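PDB 2D0S: cytochrome c, which carries a covalently bound heme c and probably serves as a small electron-transfer protein. Local coordinates for residues D1-C10 with V63-W74. Numbering follows the deposited sequence.
Sequences DEALAKAKGC and VAEADIEKIVRW. With HEC (heme c), chain B.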
loop_
_atom_site.group_PDB
_atom_site.type_symbol
_atom_site.label_atom_id
_atom_site.label_comp_id
_atom_site.label_asym_id
_atom_site.label_seq_id
_atom_site.Cartn_x
_atom_site.Cartn_y
_atom_site.Cartn_z
ATOM N N ASP A 1 10.230 1.620 -3.892
ATOM C CA ASP A 1 10.995 0.429 -3.375
ATOM C C ASP A 1 10.780 0.368 -1.860
ATOM O O ASP A 1 10.037 1.174 -1.309
ATOM C CB ASP A 1 12.491 0.594 -3.695
ATOM C CG ASP A 1 12.998 2.042 -3.465
ATOM O OD1 ASP A 1 13.150 2.440 -2.308
ATOM O OD2 ASP A 1 13.247 2.779 -4.462
ATOM N N GLU A 2 11.523 -0.491 -1.173
ATOM C CA GLU A 2 11.371 -0.635 0.261
ATOM C C GLU A 2 11.779 0.623 1.079
ATOM O O GLU A 2 11.138 0.949 2.114
ATOM C CB GLU A 2 12.118 -1.864 0.773
ATOM C CG GLU A 2 11.795 -2.176 2.242
ATOM C CD GLU A 2 12.593 -3.340 2.800
ATOM O OE1 GLU A 2 12.891 -4.298 2.048
ATOM O OE2 GLU A 2 12.916 -3.288 3.996
ATOM N N ALA A 3 12.857 1.297 0.667
ATOM C CA ALA A 3 13.366 2.419 1.438
ATOM C C ALA A 3 12.379 3.577 1.329
ATOM O O ALA A 3 12.200 4.355 2.268
ATOM C CB ALA A 3 14.768 2.849 0.903
ATOM N N LEU A 4 11.778 3.717 0.159
ATOM C CA LEU A 4 10.785 4.745 -0.064
ATOM C C LEU A 4 9.500 4.494 0.792
ATOM O O LEU A 4 8.948 5.418 1.409
ATOM C CB LEU A 4 10.430 4.791 -1.542
ATOM C CG LEU A 4 10.050 6.084 -2.272
ATOM C CD1 LEU A 4 8.920 5.826 -3.251
ATOM C CD2 LEU A 4 9.751 7.279 -1.437
ATOM N N ALA A 5 9.056 3.251 0.829
ATOM C CA ALA A 5 7.873 2.889 1.577
ATOM C C ALA A 5 8.070 3.280 3.018
ATOM O O ALA A 5 7.186 3.908 3.656
ATOM C CB ALA A 5 7.608 1.367 1.467
ATOM N N LYS A 6 9.237 2.934 3.532
ATOM C CA LYS A 6 9.600 3.261 4.897
ATOM C C LYS A 6 9.770 4.792 5.125
ATOM O O LYS A 6 9.279 5.324 6.088
ATOM C CB LYS A 6 10.841 2.415 5.324
ATOM C CG LYS A 6 11.637 2.960 6.436
ATOM C CD LYS A 6 11.093 2.500 7.758
ATOM C CE LYS A 6 11.961 2.998 8.918
ATOM N NZ LYS A 6 11.410 2.530 10.233
ATOM N N ALA A 7 10.370 5.495 4.188
ATOM C CA ALA A 7 10.490 6.955 4.311
ATOM C C ALA A 7 9.134 7.610 4.317
ATOM O O ALA A 7 8.994 8.679 4.843
ATOM C CB ALA A 7 11.356 7.555 3.155
ATOM N N LYS A 8 8.132 6.994 3.677
ATOM C CA LYS A 8 6.808 7.626 3.648
ATOM C C LYS A 8 5.845 7.182 4.739
ATOM O O LYS A 8 4.652 7.475 4.661
ATOM C CB LYS A 8 6.161 7.587 2.267
ATOM C CG LYS A 8 6.982 8.218 1.170
ATOM C CD LYS A 8 7.275 9.621 1.486
ATOM C CE LYS A 8 8.319 10.205 0.556
ATOM N NZ LYS A 8 8.206 11.701 0.634
ATOM N N GLY A 9 6.395 6.522 5.759
ATOM C CA GLY A 9 5.605 6.088 6.918
ATOM C C GLY A 9 4.748 4.827 6.813
ATOM O O GLY A 9 4.041 4.463 7.762
ATOM N N CYS A 10 4.796 4.221 5.627
ATOM C CA CYS A 10 4.030 3.055 5.339
ATOM C C CYS A 10 4.216 1.905 6.248
ATOM O O CYS A 10 3.252 1.148 6.485
ATOM C CB CYS A 10 4.327 2.585 3.920
ATOM S SG CYS A 10 4.095 3.837 2.662
ATOM N N VAL A 63 1.866 13.177 -0.122
ATOM C CA VAL A 63 2.881 12.268 -0.686
ATOM C C VAL A 63 2.639 12.262 -2.163
ATOM O O VAL A 63 1.480 12.206 -2.597
ATOM C CB VAL A 63 2.776 10.805 -0.073
ATOM C CG1 VAL A 63 3.855 9.828 -0.689
ATOM C CG2 VAL A 63 2.914 10.861 1.437
ATOM N N ALA A 64 3.700 12.495 -2.937
ATOM C CA ALA A 64 3.562 12.638 -4.372
ATOM C C ALA A 64 2.991 11.355 -4.907
ATOM O O ALA A 64 3.450 10.234 -4.549
ATOM C CB ALA A 64 4.941 12.967 -5.064
ATOM N N GLU A 65 1.992 11.508 -5.756
ATOM C CA GLU A 65 1.422 10.411 -6.478
ATOM C C GLU A 65 2.473 9.557 -7.249
ATOM O O GLU A 65 2.385 8.315 -7.279
ATOM C CB GLU A 65 0.319 10.955 -7.378
ATOM C CG GLU A 65 -0.183 9.983 -8.406
ATOM C CD GLU A 65 -1.477 10.455 -9.053
ATOM O OE1 GLU A 65 -1.583 10.358 -10.302
ATOM O OE2 GLU A 65 -2.355 10.963 -8.305
ATOM N N ALA A 66 3.547 10.198 -7.716
ATOM C CA ALA A 66 4.655 9.472 -8.347
ATOM C C ALA A 66 5.343 8.549 -7.372
ATOM O O ALA A 66 5.776 7.458 -7.744
ATOM C CB ALA A 66 5.635 10.441 -8.918
ATOM N N ASP A 67 5.461 8.981 -6.118
ATOM C CA ASP A 67 6.078 8.147 -5.101
ATOM C C ASP A 67 5.191 7.033 -4.706
ATOM O O ASP A 67 5.650 5.897 -4.593
ATOM C CB ASP A 67 6.424 8.946 -3.877
ATOM C CG ASP A 67 7.585 9.893 -4.122
ATOM O OD1 ASP A 67 8.282 9.736 -5.140
ATOM O OD2 ASP A 67 7.815 10.759 -3.265
ATOM N N ILE A 68 3.903 7.333 -4.515
ATOM C CA ILE A 68 2.960 6.295 -4.187
ATOM C C ILE A 68 3.001 5.187 -5.257
ATOM O O ILE A 68 3.083 4.010 -4.932
ATOM C CB ILE A 68 1.520 6.837 -4.056
ATOM C CG1 ILE A 68 1.431 7.786 -2.865
ATOM C CG2 ILE A 68 0.563 5.678 -3.881
ATOM C CD1 ILE A 68 0.102 8.527 -2.773
ATOM N N GLU A 69 2.958 5.565 -6.533
ATOM C CA GLU A 69 2.947 4.545 -7.596
ATOM C C GLU A 69 4.210 3.665 -7.590
ATOM O O GLU A 69 4.129 2.466 -7.732
ATOM C CB GLU A 69 2.752 5.189 -8.957
ATOM C CG GLU A 69 2.638 4.197 -10.113
ATOM C CD GLU A 69 2.698 4.895 -11.457
ATOM O OE1 GLU A 69 3.009 4.245 -12.451
ATOM O OE2 GLU A 69 2.520 6.110 -11.486
ATOM N N LYS A 70 5.364 4.279 -7.423
ATOM C CA LYS A 70 6.601 3.549 -7.162
ATOM C C LYS A 70 6.452 2.478 -6.031
ATOM O O LYS A 70 6.898 1.346 -6.179
ATOM C CB LYS A 70 7.695 4.555 -6.792
ATOM C CG LYS A 70 9.099 4.168 -7.157
ATOM C CD LYS A 70 9.967 5.477 -7.450
ATOM C CE LYS A 70 11.474 5.165 -7.635
ATOM N NZ LYS A 70 11.923 3.833 -7.022
ATOM N N ILE A 71 5.891 2.859 -4.886
ATOM C CA ILE A 71 5.814 1.925 -3.759
ATOM C C ILE A 71 4.863 0.800 -4.164
ATOM O O ILE A 71 5.205 -0.376 -4.080
ATOM C CB ILE A 71 5.345 2.607 -2.479
ATOM C CG1 ILE A 71 6.384 3.666 -2.011
ATOM C CG2 ILE A 71 5.025 1.517 -1.350
ATOM C CD1 ILE A 71 5.767 4.769 -0.991
ATOM N N VAL A 72 3.761 1.173 -4.800
ATOM C CA VAL A 72 2.764 0.202 -5.156
ATOM C C VAL A 72 3.269 -0.826 -6.179
ATOM O O VAL A 72 3.067 -2.043 -6.012
ATOM C CB VAL A 72 1.447 0.852 -5.597
ATOM C CG1 VAL A 72 0.604 -0.149 -6.358
ATOM C CG2 VAL A 72 0.645 1.397 -4.334
ATOM N N ARG A 73 4.022 -0.381 -7.177
ATOM C CA ARG A 73 4.539 -1.349 -8.158
ATOM C C ARG A 73 5.533 -2.290 -7.497
ATOM O O ARG A 73 5.595 -3.461 -7.831
ATOM C CB ARG A 73 5.129 -0.647 -9.388
ATOM C CG ARG A 73 4.087 0.062 -10.213
ATOM C CD ARG A 73 4.660 0.603 -11.591
ATOM N NE ARG A 73 3.646 1.363 -12.325
ATOM C CZ ARG A 73 2.738 0.816 -13.138
ATOM N NH1 ARG A 73 2.762 -0.476 -13.371
ATOM N NH2 ARG A 73 1.839 1.575 -13.764
ATOM N N TRP A 74 6.261 -1.792 -6.498
ATOM C CA TRP A 74 7.196 -2.628 -5.767
ATOM C C TRP A 74 6.464 -3.673 -4.875
ATOM O O TRP A 74 6.789 -4.840 -4.909
ATOM C CB TRP A 74 8.168 -1.775 -4.948
ATOM C CG TRP A 74 8.881 -2.558 -3.923
ATOM C CD1 TRP A 74 9.859 -3.482 -4.135
ATOM C CD2 TRP A 74 8.577 -2.610 -2.511
ATOM N NE1 TRP A 74 10.237 -4.050 -2.945
ATOM C CE2 TRP A 74 9.454 -3.537 -1.933
ATOM C CE3 TRP A 74 7.641 -1.967 -1.698
ATOM C CZ2 TRP A 74 9.408 -3.856 -0.590
ATOM C CZ3 TRP A 74 7.608 -2.252 -0.386
ATOM C CH2 TRP A 74 8.507 -3.169 0.184
HETATM FE FE HEC B . -2.006 1.135 3.836
HETATM C CHA HEC B . -4.574 -0.921 2.849
HETATM C CHB HEC B . -0.400 0.663 0.905
HETATM C CHC HEC B . 0.178 3.617 4.701
HETATM C CHD HEC B . -3.321 1.182 7.047
HETATM N NA HEC B . -2.381 0.087 2.233
HETATM C C1A HEC B . -3.508 -0.721 1.997
HETATM C C2A HEC B . -3.391 -1.299 0.678
HETATM C C3A HEC B . -2.215 -0.905 0.144
HETATM C C4A HEC B . -1.571 -0.007 1.103
HETATM C CMA HEC B . -1.653 -1.266 -1.267
HETATM C CAA HEC B . -4.430 -2.272 0.043
HETATM C CBA HEC B . -5.532 -1.407 -0.566
HETATM C CGA HEC B . -6.745 -2.217 -0.932
HETATM O O1A HEC B . -6.654 -3.462 -1.022
HETATM O O2A HEC B . -7.798 -1.601 -1.172
HETATM N NB HEC B . -0.426 2.005 2.978
HETATM C C1B HEC B . 0.072 1.669 1.736
HETATM C C2B HEC B . 1.116 2.601 1.406
HETATM C C3B HEC B . 1.301 3.409 2.467
HETATM C C4B HEC B . 0.293 3.069 3.449
HETATM C CMB HEC B . 1.964 2.482 0.122
HETATM C CAB HEC B . 2.378 4.527 2.676
HETATM C CBB HEC B . 2.339 5.580 1.544
HETATM N NC HEC B . -1.643 2.157 5.528
HETATM C C1C HEC B . -0.668 3.151 5.683
HETATM C C2C HEC B . -0.643 3.575 7.063
HETATM C C3C HEC B . -1.752 3.039 7.660
HETATM C C4C HEC B . -2.291 2.053 6.741
HETATM C CMC HEC B . 0.147 4.827 7.501
HETATM C CAC HEC B . -2.261 3.108 9.151
HETATM C CBC HEC B . -2.051 4.412 9.931
HETATM N ND HEC B . -3.753 0.276 4.817
HETATM C C1D HEC B . -4.090 0.487 6.141
HETATM C C2D HEC B . -5.310 -0.226 6.433
HETATM C C3D HEC B . -5.669 -0.904 5.132
HETATM C C4D HEC B . -4.643 -0.541 4.187
HETATM C CMD HEC B . -6.055 -0.256 7.777
HETATM C CAD HEC B . -6.905 -1.733 4.816
HETATM C CBD HEC B . -7.901 -0.792 4.167
HETATM C CGD HEC B . -9.135 -1.610 3.823
HETATM O O1D HEC B . -9.472 -2.491 4.646
HETATM O O2D HEC B . -9.766 -1.381 2.734
HETATM O O HOH W 1 6.384 12.646 -1.703
#
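Ile71 of the C-terminal helix meets Leu4 and Ala5 of the N-terminal one, a worked example of the helix pair that characterises cytochrome c folds. From CB its two branches part. CG2, anti to the backbone N, reaches the CB of Ala5 at 3.8 Å and the heme methyl CMB at 3.5 Å, touching protein and cofactor at once. CG1, beside the backbone N and anti to the carbonyl carbon (chi1 -65°), meets Leu4 CD1 at 3.6 Å, the two side chains crossing at about a right angle. At the tip, CD1 rests against the CA of Ala5 and approaches the SG of Cys10, the sulfur bonded covalently to heme CAB.

One end of the interface is aromatic. The start of the chain lies over one face of the Trp74 indole: the CA of Asp1 makes a CH-pi contact, 4.0 Å from the centroid of the five-membered ring, and the backbone N of Glu2 sits above the middle of the ring system. Asp1 divides its carboxylate, OD1 accepting from Leu4 N in an Asx motif at the helix start while OD2 forms a salt bridge with Lys70 NZ (3.1 Å). At the other end, Lys8 slides past Val63, and a water links Lys8 NZ, Ala64 N and Asp67 OD2.

Helices 2-7 and 65-74 cross at -126°, their axes 9.1 Å apart. Ile16 in a loop also touches Trp74, whereas Ile68 and Glu69 turn to helix 37-46, placing the C-terminal helix between that helix and helix 2-7.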